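Long-range contacts in probable fatty acyl-CoA transferase Rv3272 (Mycobacterium tuberculosis, PDB 5YX6), which binds fatty acyl-CoAs of varying chain length, palmitoyl-CoA most tightly, and probably acts as a family III CoA transferase in fatty acid metabolism: residues Y260-H270 / L322-A332; I278-F289 / E301-L310. One frame throughout, in Å; residues are numbered along the deposited sequence.

Contact 1: Y260-H270 / L322-A332; sequences YIVISAYVPKH and LQANGLMACLA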
loop_
_atom_site.group_PDB
_atom_site.type_symbol
_atom_site.label_atom_id
_atom_site.label_comp_id
_atom_site.label_asym_id
_atom_site.label_seq_id
_atom_site.Cartn_x
_atom_site.Cartn_y
_atom_site.Cartn_z
ATOM N N TYR A 260 6.799 -21.537 -15.013
ATOM C CA TYR A 260 7.816 -20.519 -14.826
ATOM C C TYR A 260 8.349 -20.512 -13.400
ATOM O O TYR A 260 7.629 -20.854 -12.460
ATOM C CB TYR A 260 7.252 -19.147 -15.155
ATOM C CG TYR A 260 7.299 -18.792 -16.610
ATOM C CD1 TYR A 260 6.311 -19.229 -17.487
ATOM C CD2 TYR A 260 8.322 -17.997 -17.108
ATOM C CE1 TYR A 260 6.352 -18.891 -18.832
ATOM C CE2 TYR A 260 8.371 -17.650 -18.440
ATOM C CZ TYR A 260 7.384 -18.098 -19.301
ATOM O OH TYR A 260 7.441 -17.745 -20.631
ATOM N N ILE A 261 9.605 -20.110 -13.239
ATOM C CA ILE A 261 10.156 -19.910 -11.906
ATOM C C ILE A 261 10.640 -18.471 -11.766
ATOM O O ILE A 261 11.252 -17.915 -12.674
ATOM C CB ILE A 261 11.324 -20.899 -11.587
ATOM C CG1 ILE A 261 11.761 -20.760 -10.121
ATOM C CG2 ILE A 261 12.519 -20.678 -12.513
ATOM C CD1 ILE A 261 12.932 -21.646 -9.743
ATOM N N VAL A 262 10.348 -17.873 -10.621
ATOM C CA VAL A 262 10.849 -16.551 -10.288
ATOM C C VAL A 262 12.124 -16.668 -9.450
ATOM O O VAL A 262 12.107 -17.301 -8.405
ATOM C CB VAL A 262 9.787 -15.748 -9.514
ATOM C CG1 VAL A 262 10.335 -14.400 -9.103
ATOM C CG2 VAL A 262 8.516 -15.604 -10.355
ATOM N N ILE A 263 13.216 -16.066 -9.916
ATOM C CA ILE A 263 14.505 -16.137 -9.236
ATOM C C ILE A 263 15.119 -14.762 -9.031
ATOM O O ILE A 263 15.145 -13.946 -9.946
ATOM C CB ILE A 263 15.533 -16.994 -10.026
ATOM C CG1 ILE A 263 15.055 -18.437 -10.194
ATOM C CG2 ILE A 263 16.876 -16.975 -9.338
ATOM C CD1 ILE A 263 15.897 -19.242 -11.187
ATOM N N SER A 264 15.629 -14.505 -7.834
ATOM C CA SER A 264 16.445 -13.317 -7.616
ATOM C C SER A 264 17.780 -13.706 -6.984
ATOM O O SER A 264 17.843 -14.081 -5.814
ATOM C CB SER A 264 15.718 -12.299 -6.739
ATOM O OG SER A 264 16.437 -11.077 -6.728
ATOM N N ALA A 265 18.841 -13.619 -7.774
ATOM C CA ALA A 265 20.164 -14.026 -7.338
ATOM C C ALA A 265 21.216 -13.177 -8.034
ATOM O O ALA A 265 21.948 -13.657 -8.896
ATOM C CB ALA A 265 20.387 -15.503 -7.614
ATOM N N TYR A 266 21.266 -11.903 -7.671
ATOM C CA TYR A 266 22.130 -10.946 -8.339
ATOM C C TYR A 266 23.331 -10.550 -7.475
ATOM O O TYR A 266 24.325 -10.048 -7.994
ATOM C CB TYR A 266 21.324 -9.708 -8.737
ATOM C CG TYR A 266 20.673 -9.011 -7.568
ATOM C CD1 TYR A 266 19.431 -9.421 -7.103
ATOM C CD2 TYR A 266 21.298 -7.953 -6.922
ATOM C CE1 TYR A 266 18.827 -8.801 -6.030
ATOM C CE2 TYR A 266 20.699 -7.318 -5.846
ATOM C CZ TYR A 266 19.461 -7.747 -5.406
ATOM O OH TYR A 266 18.851 -7.131 -4.333
ATOM N N VAL A 267 23.246 -10.770 -6.163
ATOM C CA VAL A 267 24.406 -10.570 -5.293
ATOM C C VAL A 267 25.432 -11.655 -5.581
ATOM O O VAL A 267 25.083 -12.834 -5.642
ATOM C CB VAL A 267 24.034 -10.591 -3.799
ATOM N N PRO A 268 26.703 -11.259 -5.754
ATOM C CA PRO A 268 27.818 -12.127 -6.156
ATOM C C PRO A 268 27.796 -13.535 -5.544
ATOM O O PRO A 268 27.922 -14.507 -6.292
ATOM C CB PRO A 268 29.035 -11.340 -5.680
ATOM C CG PRO A 268 28.634 -9.923 -5.907
ATOM C CD PRO A 268 27.140 -9.858 -5.609
ATOM N N LYS A 269 27.633 -13.645 -4.228
ATOM C CA LYS A 269 27.540 -14.952 -3.573
ATOM C C LYS A 269 26.351 -15.759 -4.096
ATOM O O LYS A 269 26.437 -16.973 -4.253
ATOM C CB LYS A 269 27.428 -14.797 -2.052
ATOM N N HIS A 270 25.235 -15.085 -4.355
ATOM C CA HIS A 270 24.038 -15.769 -4.843
ATOM C C HIS A 270 24.156 -16.165 -6.313
ATOM O O HIS A 270 23.803 -17.280 -6.704
ATOM C CB HIS A 270 22.824 -14.875 -4.652
ATOM C CG HIS A 270 22.485 -14.626 -3.220
ATOM N ND1 HIS A 270 21.544 -13.700 -2.830
ATOM C CD2 HIS A 270 22.949 -15.198 -2.084
ATOM C CE1 HIS A 270 21.450 -13.703 -1.512
ATOM N NE2 HIS A 270 22.293 -14.601 -1.035
ATOM N N LEU A 322 16.711 -24.555 -5.142
ATOM C CA LEU A 322 17.283 -23.240 -4.927
ATOM C C LEU A 322 17.016 -22.728 -3.509
ATOM O O LEU A 322 17.858 -22.041 -2.926
ATOM C CB LEU A 322 16.754 -22.264 -5.963
ATOM C CG LEU A 322 17.571 -22.041 -7.235
ATOM C CD1 LEU A 322 18.266 -23.298 -7.710
ATOM C CD2 LEU A 322 16.656 -21.535 -8.304
ATOM N N GLN A 323 15.856 -23.065 -2.950
ATOM C CA GLN A 323 15.534 -22.626 -1.596
ATOM C C GLN A 323 16.353 -23.406 -0.568
ATOM O O GLN A 323 16.790 -22.849 0.438
ATOM C CB GLN A 323 14.031 -22.774 -1.311
ATOM C CG GLN A 323 13.168 -21.706 -1.980
ATOM C CD GLN A 323 11.686 -21.785 -1.595
ATOM O OE1 GLN A 323 11.257 -22.681 -0.863
ATOM N NE2 GLN A 323 10.902 -20.845 -2.097
ATOM N N ALA A 324 16.591 -24.687 -0.831
ATOM C CA ALA A 324 17.372 -25.495 0.099
ATOM C C ALA A 324 18.800 -24.963 0.203
ATOM O O ALA A 324 19.488 -25.219 1.178
ATOM C CB ALA A 324 17.370 -26.960 -0.321
ATOM N N ASN A 325 19.227 -24.206 -0.800
ATOM C CA ASN A 325 20.557 -23.619 -0.811
ATOM C C ASN A 325 20.537 -22.121 -0.574
ATOM O O ASN A 325 21.499 -21.424 -0.886
ATOM C CB ASN A 325 21.250 -23.921 -2.138
ATOM C CG ASN A 325 21.740 -25.354 -2.224
ATOM O OD1 ASN A 325 20.977 -26.284 -2.509
ATOM N ND2 ASN A 325 23.028 -25.538 -1.973
ATOM N N GLY A 326 19.433 -21.624 -0.027
ATOM C CA GLY A 326 19.369 -20.241 0.405
ATOM C C GLY A 326 19.311 -19.222 -0.709
ATOM O O GLY A 326 19.868 -18.136 -0.585
ATOM N N LEU A 327 18.658 -19.570 -1.811
ATOM C CA LEU A 327 18.449 -18.600 -2.876
ATOM C C LEU A 327 16.983 -18.174 -2.919
ATOM O O LEU A 327 16.089 -18.940 -2.569
ATOM C CB LEU A 327 18.881 -19.159 -4.227
ATOM C CG LEU A 327 20.364 -19.496 -4.368
ATOM C CD1 LEU A 327 20.642 -19.960 -5.791
ATOM C CD2 LEU A 327 21.240 -18.306 -4.008
ATOM N N MET A 328 16.742 -16.942 -3.342
ATOM C CA MET A 328 15.376 -16.446 -3.449
ATOM C C MET A 328 14.716 -16.915 -4.750
ATOM O O MET A 328 15.082 -16.486 -5.848
ATOM C CB MET A 328 15.350 -14.917 -3.342
ATOM C CG MET A 328 15.825 -14.397 -1.985
ATOM S SD MET A 328 15.861 -12.595 -1.826
ATOM C CE MET A 328 16.777 -12.108 -3.286
ATOM N N ALA A 329 13.738 -17.804 -4.611
ATOM C CA ALA A 329 13.037 -18.356 -5.755
ATOM C C ALA A 329 11.658 -18.841 -5.338
ATOM O O ALA A 329 11.477 -19.298 -4.206
ATOM C CB ALA A 329 13.839 -19.496 -6.383
ATOM N N CYS A 330 10.691 -18.745 -6.250
ATOM C CA CYS A 330 9.338 -19.232 -5.984
ATOM C C CYS A 330 8.573 -19.466 -7.274
ATOM O O CYS A 330 8.995 -19.018 -8.339
ATOM C CB CYS A 330 8.565 -18.232 -5.128
ATOM S SG CYS A 330 8.250 -16.677 -6.003
ATOM N N LEU A 331 7.453 -20.178 -7.177
ATOM C CA LEU A 331 6.490 -20.234 -8.281
ATOM C C LEU A 331 5.675 -18.950 -8.304
ATOM O O LEU A 331 5.434 -18.334 -7.254
ATOM C CB LEU A 331 5.543 -21.430 -8.149
ATOM C CG LEU A 331 6.162 -22.824 -8.067
ATOM C CD1 LEU A 331 5.069 -23.867 -7.895
ATOM C CD2 LEU A 331 7.023 -23.107 -9.289
ATOM N N ALA A 332 5.213 -18.566 -9.485
ATOM C CA ALA A 332 4.262 -17.468 -9.593
ATOM C C ALA A 332 2.855 -18.009 -9.393
ATOM O O ALA A 332 2.160 -18.303 -10.360
ATOM C CB ALA A 332 4.390 -16.780 -10.933
HETATM O O HOH W 1 19.074 -15.524 -3.886
#

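Contact 2: I278-F289 / E301-L310; sequences IGRPDLVEDQRF and ELTAELELAL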
loop_
_atom_site.group_PDB
_atom_site.type_symbol
_atom_site.label_atom_id
_atom_site.label_comp_id
_atom_site.label_asym_id
_atom_site.label_seq_id
_atom_site.Cartn_x
_atom_site.Cartn_y
_atom_site.Cartn_z
ATOM N N ILE A 278 22.662 -24.792 -11.285
ATOM C CA ILE A 278 22.004 -25.115 -12.552
ATOM C C ILE A 278 22.931 -25.844 -13.522
ATOM O O ILE A 278 22.587 -26.045 -14.690
ATOM C CB ILE A 278 21.477 -23.854 -13.258
ATOM C CG1 ILE A 278 22.650 -22.954 -13.645
ATOM C CG2 ILE A 278 20.488 -23.119 -12.368
ATOM C CD1 ILE A 278 22.259 -21.716 -14.378
ATOM N N GLY A 279 24.119 -26.205 -13.049
ATOM C CA GLY A 279 25.060 -26.960 -13.853
ATOM C C GLY A 279 25.777 -26.114 -14.885
ATOM O O GLY A 279 26.059 -26.581 -15.981
ATOM N N ARG A 280 26.051 -24.857 -14.562
ATOM C CA ARG A 280 26.714 -23.981 -15.523
ATOM C C ARG A 280 27.849 -23.149 -14.917
ATOM O O ARG A 280 27.775 -21.916 -14.894
ATOM C CB ARG A 280 25.685 -23.058 -16.186
ATOM C CG ARG A 280 24.630 -23.785 -17.034
ATOM C CD ARG A 280 25.238 -24.363 -18.333
ATOM N NE ARG A 280 26.030 -23.349 -19.025
ATOM C CZ ARG A 280 25.541 -22.527 -19.948
ATOM N NH1 ARG A 280 24.258 -22.607 -20.312
ATOM N NH2 ARG A 280 26.337 -21.623 -20.509
ATOM N N PRO A 281 28.912 -23.818 -14.432
ATOM C CA PRO A 281 30.071 -23.130 -13.842
ATOM C C PRO A 281 30.763 -22.154 -14.795
ATOM O O PRO A 281 31.440 -21.226 -14.342
ATOM C CB PRO A 281 31.023 -24.276 -13.484
ATOM C CG PRO A 281 30.196 -25.516 -13.519
ATOM C CD PRO A 281 29.117 -25.273 -14.509
ATOM N N ASP A 282 30.580 -22.356 -16.097
ATOM C CA ASP A 282 31.221 -21.526 -17.111
ATOM C C ASP A 282 30.715 -20.098 -17.050
ATOM O O ASP A 282 31.418 -19.171 -17.454
ATOM C CB ASP A 282 30.988 -22.111 -18.511
ATOM C CG ASP A 282 29.512 -22.152 -18.901
ATOM O OD1 ASP A 282 28.771 -23.013 -18.374
ATOM O OD2 ASP A 282 29.107 -21.349 -19.776
ATOM N N LEU A 283 29.494 -19.925 -16.543
ATOM C CA LEU A 283 28.869 -18.603 -16.481
ATOM C C LEU A 283 29.489 -17.683 -15.433
ATOM O O LEU A 283 29.365 -16.464 -15.528
ATOM C CB LEU A 283 27.370 -18.734 -16.222
ATOM C CG LEU A 283 26.574 -19.387 -17.353
ATOM C CD1 LEU A 283 25.092 -19.379 -17.029
ATOM C CD2 LEU A 283 26.856 -18.708 -18.692
ATOM N N VAL A 284 30.133 -18.259 -14.422
ATOM C CA VAL A 284 30.747 -17.454 -13.367
ATOM C C VAL A 284 31.861 -16.582 -13.951
ATOM O O VAL A 284 31.988 -15.406 -13.593
ATOM C CB VAL A 284 31.318 -18.323 -12.218
ATOM C CG1 VAL A 284 31.945 -17.440 -11.144
ATOM C CG2 VAL A 284 30.231 -19.194 -11.608
ATOM N N GLU A 285 32.655 -17.160 -14.857
ATOM C CA GLU A 285 33.815 -16.465 -15.411
ATOM C C GLU A 285 33.641 -15.983 -16.860
ATOM O O GLU A 285 34.538 -15.344 -17.412
ATOM C CB GLU A 285 35.043 -17.378 -15.329
ATOM N N ASP A 286 32.493 -16.279 -17.464
ATOM C CA ASP A 286 32.119 -15.713 -18.764
ATOM C C ASP A 286 32.170 -14.181 -18.724
ATOM O O ASP A 286 31.491 -13.557 -17.910
ATOM C CB ASP A 286 30.726 -16.205 -19.170
ATOM C CG ASP A 286 30.352 -15.839 -20.607
ATOM O OD1 ASP A 286 30.576 -14.683 -21.038
ATOM O OD2 ASP A 286 29.817 -16.725 -21.308
ATOM N N GLN A 287 32.968 -13.581 -19.604
ATOM C CA GLN A 287 33.183 -12.132 -19.587
ATOM C C GLN A 287 31.899 -11.323 -19.807
ATOM O O GLN A 287 31.851 -10.129 -19.513
ATOM C CB GLN A 287 34.221 -11.746 -20.645
ATOM N N ARG A 288 30.859 -11.974 -20.316
ATOM C CA ARG A 288 29.573 -11.314 -20.526
ATOM C C ARG A 288 28.759 -11.180 -19.243
ATOM O O ARG A 288 27.874 -10.320 -19.149
ATOM C CB ARG A 288 28.775 -12.060 -21.601
ATOM C CG ARG A 288 29.529 -12.045 -22.910
ATOM C CD ARG A 288 28.917 -12.822 -24.061
ATOM N NE ARG A 288 27.688 -13.562 -23.797
ATOM C CZ ARG A 288 27.647 -14.876 -23.598
ATOM N NH1 ARG A 288 28.771 -15.577 -23.582
ATOM N NH2 ARG A 288 26.492 -15.491 -23.401
ATOM N N PHE A 289 29.043 -12.040 -18.267
ATOM C CA PHE A 289 28.208 -12.128 -17.080
ATOM C C PHE A 289 28.967 -12.052 -15.751
ATOM O O PHE A 289 28.344 -11.996 -14.687
ATOM C CB PHE A 289 27.415 -13.433 -17.104
ATOM C CG PHE A 289 26.709 -13.690 -18.394
ATOM C CD1 PHE A 289 25.812 -12.772 -18.902
ATOM C CD2 PHE A 289 26.924 -14.866 -19.089
ATOM C CE1 PHE A 289 25.154 -13.016 -20.086
ATOM C CE2 PHE A 289 26.266 -15.116 -20.270
ATOM C CZ PHE A 289 25.379 -14.189 -20.769
ATOM N N GLU A 301 21.074 -11.789 -23.322
ATOM C CA GLU A 301 21.866 -13.008 -23.474
ATOM C C GLU A 301 21.781 -13.901 -22.232
ATOM O O GLU A 301 21.662 -15.125 -22.347
ATOM C CB GLU A 301 23.332 -12.657 -23.768
ATOM C CG GLU A 301 23.589 -12.094 -25.170
ATOM C CD GLU A 301 23.151 -10.631 -25.319
ATOM O OE1 GLU A 301 22.960 -9.953 -24.284
ATOM O OE2 GLU A 301 22.985 -10.163 -26.470
ATOM N N LEU A 302 21.830 -13.284 -21.050
ATOM C CA LEU A 302 21.777 -14.024 -19.793
ATOM C C LEU A 302 20.518 -14.877 -19.604
ATOM O O LEU A 302 20.624 -16.054 -19.256
ATOM C CB LEU A 302 21.934 -13.066 -18.610
ATOM C CG LEU A 302 21.896 -13.732 -17.226
ATOM C CD1 LEU A 302 22.868 -14.888 -17.168
ATOM C CD2 LEU A 302 22.235 -12.736 -16.133
ATOM N N THR A 303 19.338 -14.307 -19.818
ATOM C CA THR A 303 18.098 -15.071 -19.650
ATOM C C THR A 303 18.083 -16.256 -20.609
ATOM O O THR A 303 17.515 -17.311 -20.307
ATOM C CB THR A 303 16.822 -14.206 -19.840
ATOM O OG1 THR A 303 15.893 -14.873 -20.711
ATOM C CG2 THR A 303 17.168 -12.861 -20.405
ATOM N N ALA A 304 18.687 -16.069 -21.777
ATOM C CA ALA A 304 18.793 -17.141 -22.757
ATOM C C ALA A 304 19.623 -18.299 -22.220
ATOM O O ALA A 304 19.219 -19.464 -22.301
ATOM C CB ALA A 304 19.404 -16.619 -24.036
ATOM N N GLU A 305 20.778 -17.972 -21.652
ATOM C CA GLU A 305 21.664 -18.996 -21.097
ATOM C C GLU A 305 21.011 -19.703 -19.911
ATOM O O GLU A 305 21.092 -20.921 -19.787
ATOM C CB GLU A 305 23.004 -18.386 -20.697
ATOM C CG GLU A 305 23.789 -17.809 -21.881
ATOM C CD GLU A 305 24.338 -18.868 -22.847
ATOM O OE1 GLU A 305 24.349 -20.074 -22.494
ATOM O OE2 GLU A 305 24.754 -18.485 -23.971
ATOM N N LEU A 306 20.338 -18.937 -19.051
ATOM C CA LEU A 306 19.702 -19.515 -17.872
ATOM C C LEU A 306 18.583 -20.469 -18.267
ATOM O O LEU A 306 18.471 -21.568 -17.726
ATOM C CB LEU A 306 19.164 -18.412 -16.954
ATOM C CG LEU A 306 20.243 -17.519 -16.331
ATOM C CD1 LEU A 306 19.639 -16.383 -15.507
ATOM C CD2 LEU A 306 21.207 -18.346 -15.489
ATOM N N GLU A 307 17.769 -20.065 -19.234
ATOM C CA GLU A 307 16.634 -20.891 -19.619
ATOM C C GLU A 307 17.079 -22.173 -20.335
ATOM O O GLU A 307 16.452 -23.222 -20.169
ATOM C CB GLU A 307 15.648 -20.078 -20.473
ATOM C CG GLU A 307 14.955 -18.967 -19.658
ATOM C CD GLU A 307 13.819 -18.255 -20.400
ATOM O OE1 GLU A 307 13.920 -18.059 -21.631
ATOM O OE2 GLU A 307 12.818 -17.893 -19.739
ATOM N N LEU A 308 18.166 -22.103 -21.106
ATOM C CA LEU A 308 18.773 -23.331 -21.639
ATOM C C LEU A 308 19.080 -24.310 -20.508
ATOM O O LEU A 308 18.772 -25.495 -20.599
ATOM C CB LEU A 308 20.047 -23.024 -22.433
ATOM C CG LEU A 308 19.810 -22.457 -23.842
ATOM C CD1 LEU A 308 21.119 -22.052 -24.502
ATOM C CD2 LEU A 308 19.042 -23.434 -24.721
ATOM N N ALA A 309 19.629 -23.793 -19.413
ATOM C CA ALA A 309 19.985 -24.638 -18.274
ATOM C C ALA A 309 18.774 -25.065 -17.451
ATOM O O ALA A 309 18.712 -26.205 -16.985
ATOM C CB ALA A 309 20.992 -23.918 -17.384
ATOM N N LEU A 310 17.807 -24.163 -17.279
ATOM C CA LEU A 310 16.632 -24.457 -16.455
ATOM C C LEU A 310 15.686 -25.467 -17.093
ATOM O O LEU A 310 14.783 -25.990 -16.437
ATOM C CB LEU A 310 15.879 -23.168 -16.128
ATOM C CG LEU A 310 16.658 -22.227 -15.213
ATOM C CD1 LEU A 310 16.053 -20.847 -15.227
ATOM C CD2 LEU A 310 16.704 -22.799 -13.807
#

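Contact 1: Y260-H270 / L322-A332
Ile263 lays its CD1 methyl against CD2 of Leu322, 3.8 Å away, the side chains crossing at about a right angle. Ile261 reaches the same methyl: with CG1 opposite the backbone N (chi1 -173°) and the chain extended, its CD1 arrives 4.0 Å from Leu322 CD2. Ala329 CB lies beside both isoleucines, touching Ile261 CD1 and Ile263 CG1. On the other face Val262 CB packs on Cys330 SG, and Met328, bent at chi3, curls its CE methyl to 3.6 Å from Ser264 OG, which is hydrogen-bonded to Ser251. The strands run antiparallel: Val262 N to Cys330 O (2.9 Å) and Cys330 N to Val262 O (3.0 Å) close a hydrogen-bonded pair. Ser264 N also bonds Met328 O (2.9 Å), while the return link from Met328 N to Ser264 O runs through a water. Gly326 ends helix 315-324 in a Schellman motif, and Gln323 NE2 turns back to Ala329 O (2.7 Å). Strand 260-264 is the middle of a three-stranded antiparallel sheet, between 253-255 and 328-331; Trp318 and Val319 of helix 315-324 touch Ile261, Leu327 touches helix 268-277, and on the Val262 face Ile145 and Glu152 of the second subunit pack on Ser264 and Cys330, respectively.

Contact 2: I278-F289 / E301-L310
Phe289 stands against the start of segment 301-310, its ring held between two aliphatic groups. CD1 of Leu302 lies over one face, 4.1 Å from the ring centroid and 13° off the normal, a CH-pi contact; CB of Arg288, next to Phe289 in the chain, lies over the opposite face. CB of Glu301 meets the ring at its edge, and Phe289 CE1 comes within 3.5 Å of Leu302 CB. Trp271 of helix 268-277 touches Phe289 and Leu302, so the segment following that helix packs on helix 299-310, probably within the small domain. Further along, Ile278 points CD1 at Leu306 CD2 (3.7 Å) and at CB of Ala309. Its chi1 of 64° places CG1 between the backbone N and carbonyl carbon, leaving CG2 for Leu310 CD2.

Glu305 lies between these apolar patches and is approached by two arginines. The Arg280 chain bends at chi2 and chi3, and its guanidinium presents an edge to Glu305 OE1, with NH2 at 3.2 Å and a weaker bond from NH1; the carboxylate plane is turned 82° to it, and OE1 is met from above its own plane. Side-on, the same guanidinium grips Asp282 through NE to OD1 (2.8 Å) and NH2 to OD2 (2.9 Å), both nearly straight and in plane, while Leu283 CD1 covers one of its faces. Arg288 NH2 stands 3.5 Å from Glu305 OE2 in a longer salt bridge; its NH1 pairs with Asp286 OD2 (2.8 Å), while Asp286 OD1 accepts Arg288 N in an Asx turn. Two arginines among three carboxylates probably offset the acids' repulsion, and the straighter bonds suggest that Asp282 mainly restrains Arg280, with Glu305 a weaker second partner.

Overall arrangement
Contacts 1 and 2 probably both belong to the small domain, apart from the parallel-sheet Rossmann domain, with centres 15 Å apart and nearest atoms about 4 Å apart without touching. Helix 268-277 links their first segments; helix 299-310 gives way to helix 315-324 between the second, where Leu310 O accepts a hydrogen bond from Trp318, on which Ile261 also packs. Phe254 touches Ile263 and Leu306, bridging both. The centre of contact 1 lies about 27 Å, that of contact 2 about 38 Å, from the chain's centre, away from the inferred nucleophile Asp175 and the benzamidine pocket of Asn124, Arg193, Glu194 and Gly197. Glycerol and benzamidine, about 3 Å from the His270 and Arg280 side chains respectively, probably come from crystallisation.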